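Local coordinates for protein photosystem II stability/assembly factor HCF136 (Cyanidioschyzon merolae, PDB 5OJ3) that is probably essential for photosystem II biogenesis, acting in assembly of an early intermediate that contains D2 and cytochrome b559, at residues G406-Q418 against V422-P434. Numbering follows the deposited sequence.
Sequences GANLYKIKFFGSQ and VLGADGVLLKFHP
The carbonyl O of L423 takes two backbone N-H groups from the facing strand. Y410 N binds L423 O at 3.0 Å, in the carbonyl plane. K411 N adds a weak bond to L423 O at 3.3 Å. Two residues thus face one, which is a classic beta bulge. The return bond from L423 N to K411 O is 2.9 Å long and nearly straight, with 165° at the hydrogen. Past the bulge, A425 N donates to N408 O from above the carbonyl plane. Y410 CE2 comes within 3.8 Å of A425 CB.

L409, I412 and V422 share one face of the sheet, and L430 packs against L409 there. L409 CD2 touches both V422 CG1 and L430 CD1, at 3.9 Å from each. I412 and V422 lie side by side and point the same way. M386, on strand 386-389, touches all four side chains. K411 and L423 run alongside each other on the reverse face. K411 is extended as far as CE, with CG anti to the backbone N (chi1 -170°), and its CD lies 3.8 Å from L423 CD1.

Further along, F414 turns its ring edge to the face of F432, with the planes at 64°. The F432 ring also meets W109, on strand 109-111. That N-terminal strand pairs with 429-432 and completes the four-stranded antiparallel blade, the Velcro-like closure by which many beta-propellers join their two chain ends, here in a seven-bladed one.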
loop_
_atom_site.group_PDB
_atom_site.type_symbol
_atom_site.label_atom_id
_atom_site.label_comp_id
_atom_site.label_asym_id
_atom_site.label_seq_id
_atom_site.Cartn_x
_atom_site.Cartn_y
_atom_site.Cartn_z
ATOM N N GLY A 406 -17.983 -11.389 -9.206
ATOM C CA GLY A 406 -17.709 -12.438 -8.242
ATOM C C GLY A 406 -16.327 -12.325 -7.631
ATOM O O GLY A 406 -16.203 -12.080 -6.429
ATOM N N ALA A 407 -15.285 -12.499 -8.442
ATOM C CA ALA A 407 -13.923 -12.391 -7.936
ATOM C C ALA A 407 -13.619 -10.947 -7.556
ATOM O O ALA A 407 -13.964 -10.011 -8.282
ATOM C CB ALA A 407 -12.921 -12.892 -8.977
ATOM N N ASN A 408 -12.962 -10.767 -6.413
ATOM C CA ASN A 408 -12.697 -9.443 -5.873
ATOM C C ASN A 408 -11.275 -8.995 -6.192
ATOM O O ASN A 408 -10.355 -9.809 -6.285
ATOM C CB ASN A 408 -12.906 -9.444 -4.358
ATOM C CG ASN A 408 -14.355 -9.668 -3.968
ATOM O OD1 ASN A 408 -15.273 -9.340 -4.721
ATOM N ND2 ASN A 408 -14.567 -10.246 -2.792
ATOM N N LEU A 409 -11.106 -7.682 -6.364
ATOM C CA LEU A 409 -9.823 -7.088 -6.736
ATOM C C LEU A 409 -9.469 -6.013 -5.719
ATOM O O LEU A 409 -10.207 -5.035 -5.570
ATOM C CB LEU A 409 -9.876 -6.508 -8.150
ATOM C CG LEU A 409 -10.153 -7.549 -9.235
ATOM C CD1 LEU A 409 -10.063 -6.933 -10.614
ATOM C CD2 LEU A 409 -9.174 -8.707 -9.105
ATOM N N TYR A 410 -8.333 -6.183 -5.035
ATOM C CA TYR A 410 -8.011 -5.359 -3.878
ATOM C C TYR A 410 -6.812 -4.436 -4.055
ATOM O O TYR A 410 -6.748 -3.411 -3.367
ATOM C CB TYR A 410 -7.753 -6.247 -2.650
ATOM C CG TYR A 410 -8.961 -7.020 -2.166
ATOM C CD1 TYR A 410 -10.245 -6.513 -2.322
ATOM C CD2 TYR A 410 -8.815 -8.260 -1.557
ATOM C CE1 TYR A 410 -11.351 -7.219 -1.880
ATOM C CE2 TYR A 410 -9.914 -8.973 -1.113
ATOM C CZ TYR A 410 -11.179 -8.448 -1.276
ATOM O OH TYR A 410 -12.272 -9.158 -0.835
ATOM N N LYS A 411 -5.870 -4.756 -4.941
ATOM C CA LYS A 411 -4.584 -4.071 -4.911
ATOM C C LYS A 411 -3.939 -4.106 -6.289
ATOM O O LYS A 411 -3.931 -5.146 -6.952
ATOM C CB LYS A 411 -3.662 -4.710 -3.869
ATOM C CG LYS A 411 -2.388 -3.940 -3.570
ATOM C CD LYS A 411 -1.456 -4.781 -2.710
ATOM C CE LYS A 411 -0.002 -4.378 -2.881
ATOM N NZ LYS A 411 0.232 -2.986 -2.412
ATOM N N ILE A 412 -3.386 -2.966 -6.705
ATOM C CA ILE A 412 -2.628 -2.851 -7.945
ATOM C C ILE A 412 -1.230 -2.340 -7.621
ATOM O O ILE A 412 -1.064 -1.424 -6.808
ATOM C CB ILE A 412 -3.326 -1.928 -8.964
ATOM C CG1 ILE A 412 -4.831 -2.207 -8.996
ATOM C CG2 ILE A 412 -2.709 -2.095 -10.347
ATOM C CD1 ILE A 412 -5.572 -1.470 -10.097
ATOM N N LYS A 413 -0.227 -2.930 -8.272
ATOM C CA LYS A 413 1.178 -2.614 -8.028
ATOM C C LYS A 413 1.965 -2.692 -9.324
ATOM O O LYS A 413 1.969 -3.732 -9.987
ATOM C CB LYS A 413 1.766 -3.569 -6.988
ATOM C CG LYS A 413 3.105 -3.162 -6.425
ATOM C CD LYS A 413 3.573 -4.188 -5.426
ATOM C CE LYS A 413 4.696 -3.636 -4.579
ATOM N NZ LYS A 413 4.595 -4.179 -3.194
ATOM N N PHE A 414 2.622 -1.596 -9.686
ATOM C CA PHE A 414 3.519 -1.575 -10.830
ATOM C C PHE A 414 4.970 -1.639 -10.372
ATOM O O PHE A 414 5.311 -1.225 -9.262
ATOM C CB PHE A 414 3.307 -0.317 -11.680
ATOM C CG PHE A 414 2.039 -0.331 -12.485
ATOM C CD1 PHE A 414 0.809 -0.143 -11.877
ATOM C CD2 PHE A 414 2.079 -0.538 -13.856
ATOM C CE1 PHE A 414 -0.358 -0.158 -12.619
ATOM C CE2 PHE A 414 0.915 -0.555 -14.603
ATOM C CZ PHE A 414 -0.305 -0.364 -13.983
ATOM N N PHE A 415 5.823 -2.164 -11.251
ATOM C CA PHE A 415 7.280 -2.128 -11.103
ATOM C C PHE A 415 7.808 -1.558 -12.412
ATOM O O PHE A 415 8.136 -2.304 -13.338
ATOM C CB PHE A 415 7.884 -3.494 -10.799
ATOM C CG PHE A 415 7.408 -4.105 -9.517
ATOM C CD1 PHE A 415 6.170 -4.713 -9.429
ATOM C CD2 PHE A 415 8.212 -4.063 -8.390
ATOM C CE1 PHE A 415 5.743 -5.275 -8.240
ATOM C CE2 PHE A 415 7.790 -4.619 -7.200
ATOM C CZ PHE A 415 6.554 -5.229 -7.125
ATOM N N GLY A 416 7.899 -0.239 -12.477
ATOM C CA GLY A 416 8.087 0.434 -13.742
ATOM C C GLY A 416 6.791 0.405 -14.531
ATOM O O GLY A 416 5.779 -0.150 -14.107
ATOM N N SER A 417 6.832 1.019 -15.708
ATOM C CA SER A 417 5.630 1.126 -16.524
ATOM C C SER A 417 5.340 -0.131 -17.336
ATOM O O SER A 417 4.329 -0.164 -18.047
ATOM C CB SER A 417 5.736 2.332 -17.462
ATOM O OG SER A 417 6.515 2.026 -18.604
ATOM N N GLN A 418 6.185 -1.160 -17.252
ATOM C CA GLN A 418 6.031 -2.352 -18.075
ATOM C C GLN A 418 5.881 -3.639 -17.276
ATOM O O GLN A 418 5.785 -4.715 -17.877
ATOM C CB GLN A 418 7.206 -2.484 -19.052
ATOM C CG GLN A 418 7.427 -1.236 -19.882
ATOM C CD GLN A 418 6.484 -1.167 -21.065
ATOM O OE1 GLN A 418 5.499 -0.427 -21.044
ATOM N NE2 GLN A 418 6.772 -1.946 -22.102
ATOM N N VAL A 422 -2.166 -7.354 -10.337
ATOM C CA VAL A 422 -3.345 -7.049 -9.539
ATOM C C VAL A 422 -3.629 -8.252 -8.653
ATOM O O VAL A 422 -3.668 -9.387 -9.138
ATOM C CB VAL A 422 -4.568 -6.718 -10.416
ATOM C CG1 VAL A 422 -5.838 -6.658 -9.571
ATOM C CG2 VAL A 422 -4.353 -5.408 -11.156
ATOM N N LEU A 423 -3.831 -8.004 -7.364
ATOM C CA LEU A 423 -4.012 -9.062 -6.384
ATOM C C LEU A 423 -5.446 -9.032 -5.876
ATOM O O LEU A 423 -5.989 -7.961 -5.583
ATOM C CB LEU A 423 -3.035 -8.916 -5.215
ATOM C CG LEU A 423 -1.551 -8.797 -5.569
ATOM C CD1 LEU A 423 -0.792 -8.159 -4.417
ATOM C CD2 LEU A 423 -0.942 -10.134 -5.967
ATOM N N GLY A 424 -6.060 -10.207 -5.775
ATOM C CA GLY A 424 -7.456 -10.305 -5.410
ATOM C C GLY A 424 -7.715 -11.494 -4.507
ATOM O O GLY A 424 -6.805 -12.246 -4.157
ATOM N N ALA A 425 -8.981 -11.638 -4.129
ATOM C CA ALA A 425 -9.409 -12.755 -3.308
ATOM C C ALA A 425 -9.564 -14.010 -4.158
ATOM O O ALA A 425 -9.625 -13.954 -5.390
ATOM C CB ALA A 425 -10.722 -12.431 -2.593
ATOM N N ASP A 426 -9.633 -15.154 -3.474
ATOM C CA ASP A 426 -9.724 -16.468 -4.112
ATOM C C ASP A 426 -8.570 -16.657 -5.100
ATOM O O ASP A 426 -8.733 -17.156 -6.212
ATOM C CB ASP A 426 -11.105 -16.629 -4.778
ATOM C CG ASP A 426 -11.349 -18.022 -5.366
ATOM O OD1 ASP A 426 -10.869 -18.342 -6.474
ATOM O OD2 ASP A 426 -12.067 -18.803 -4.709
ATOM N N GLY A 427 -7.381 -16.212 -4.700
ATOM C CA GLY A 427 -6.200 -16.523 -5.478
ATOM C C GLY A 427 -6.201 -15.923 -6.865
ATOM O O GLY A 427 -5.626 -16.508 -7.779
ATOM N N VAL A 428 -6.882 -14.803 -7.062
ATOM C CA VAL A 428 -6.959 -14.172 -8.374
ATOM C C VAL A 428 -5.770 -13.233 -8.522
ATOM O O VAL A 428 -5.609 -12.292 -7.737
ATOM C CB VAL A 428 -8.292 -13.431 -8.558
ATOM C CG1 VAL A 428 -8.278 -12.646 -9.847
ATOM C CG2 VAL A 428 -9.449 -14.419 -8.554
ATOM N N LEU A 429 -4.930 -13.494 -9.526
ATOM C CA LEU A 429 -3.797 -12.633 -9.835
ATOM C C LEU A 429 -3.764 -12.346 -11.327
ATOM O O LEU A 429 -3.787 -13.269 -12.147
ATOM C CB LEU A 429 -2.483 -13.292 -9.404
ATOM C CG LEU A 429 -1.177 -12.896 -10.079
ATOM C CD1 LEU A 429 -0.807 -11.489 -9.677
ATOM C CD2 LEU A 429 -0.099 -13.865 -9.625
ATOM N N LEU A 430 -3.688 -11.063 -11.667
ATOM C CA LEU A 430 -3.667 -10.598 -13.044
ATOM C C LEU A 430 -2.328 -9.936 -13.318
ATOM O O LEU A 430 -1.821 -9.172 -12.491
ATOM C CB LEU A 430 -4.800 -9.600 -13.335
ATOM C CG LEU A 430 -6.285 -9.933 -13.157
ATOM C CD1 LEU A 430 -6.655 -10.201 -11.721
ATOM C CD2 LEU A 430 -7.108 -8.779 -13.684
ATOM N N LYS A 431 -1.758 -10.230 -14.479
ATOM C CA LYS A 431 -0.454 -9.717 -14.865
ATOM C C LYS A 431 -0.634 -8.717 -15.996
ATOM O O LYS A 431 -1.463 -8.917 -16.889
ATOM C CB LYS A 431 0.480 -10.852 -15.301
ATOM C CG LYS A 431 1.593 -10.407 -16.229
ATOM C CD LYS A 431 2.715 -11.419 -16.308
ATOM C CE LYS A 431 3.930 -10.797 -16.969
ATOM N NZ LYS A 431 3.561 -10.114 -18.241
ATOM N N PHE A 432 0.138 -7.637 -15.950
ATOM C CA PHE A 432 -0.090 -6.505 -16.830
ATOM C C PHE A 432 0.579 -6.752 -18.171
ATOM O O PHE A 432 1.705 -7.252 -18.242
ATOM C CB PHE A 432 0.441 -5.211 -16.217
ATOM C CG PHE A 432 0.171 -3.995 -17.048
ATOM C CD1 PHE A 432 -1.128 -3.608 -17.335
ATOM C CD2 PHE A 432 1.217 -3.240 -17.548
ATOM C CE1 PHE A 432 -1.374 -2.488 -18.106
ATOM C CE2 PHE A 432 0.977 -2.122 -18.317
ATOM C CZ PHE A 432 -0.319 -1.744 -18.595
ATOM N N HIS A 433 -0.132 -6.400 -19.234
ATOM C CA HIS A 433 0.342 -6.597 -20.601
ATOM C C HIS A 433 0.416 -5.267 -21.334
ATOM O O HIS A 433 -0.601 -4.789 -21.869
ATOM C CB HIS A 433 -0.560 -7.587 -21.338
ATOM C CG HIS A 433 -0.316 -9.017 -20.962
ATOM N ND1 HIS A 433 0.615 -9.799 -21.613
ATOM C CD2 HIS A 433 -0.882 -9.809 -20.021
ATOM C CE1 HIS A 433 0.620 -11.007 -21.080
ATOM N NE2 HIS A 433 -0.280 -11.042 -20.114
ATOM N N PRO A 434 1.590 -4.630 -21.376
ATOM C CA PRO A 434 1.707 -3.329 -22.051
ATOM C C PRO A 434 1.429 -3.372 -23.546
ATOM O O PRO A 434 1.278 -2.297 -24.142
ATOM C CB PRO A 434 3.155 -2.904 -21.761
ATOM C CG PRO A 434 3.868 -4.164 -21.415
ATOM C CD PRO A 434 2.855 -5.045 -20.747
#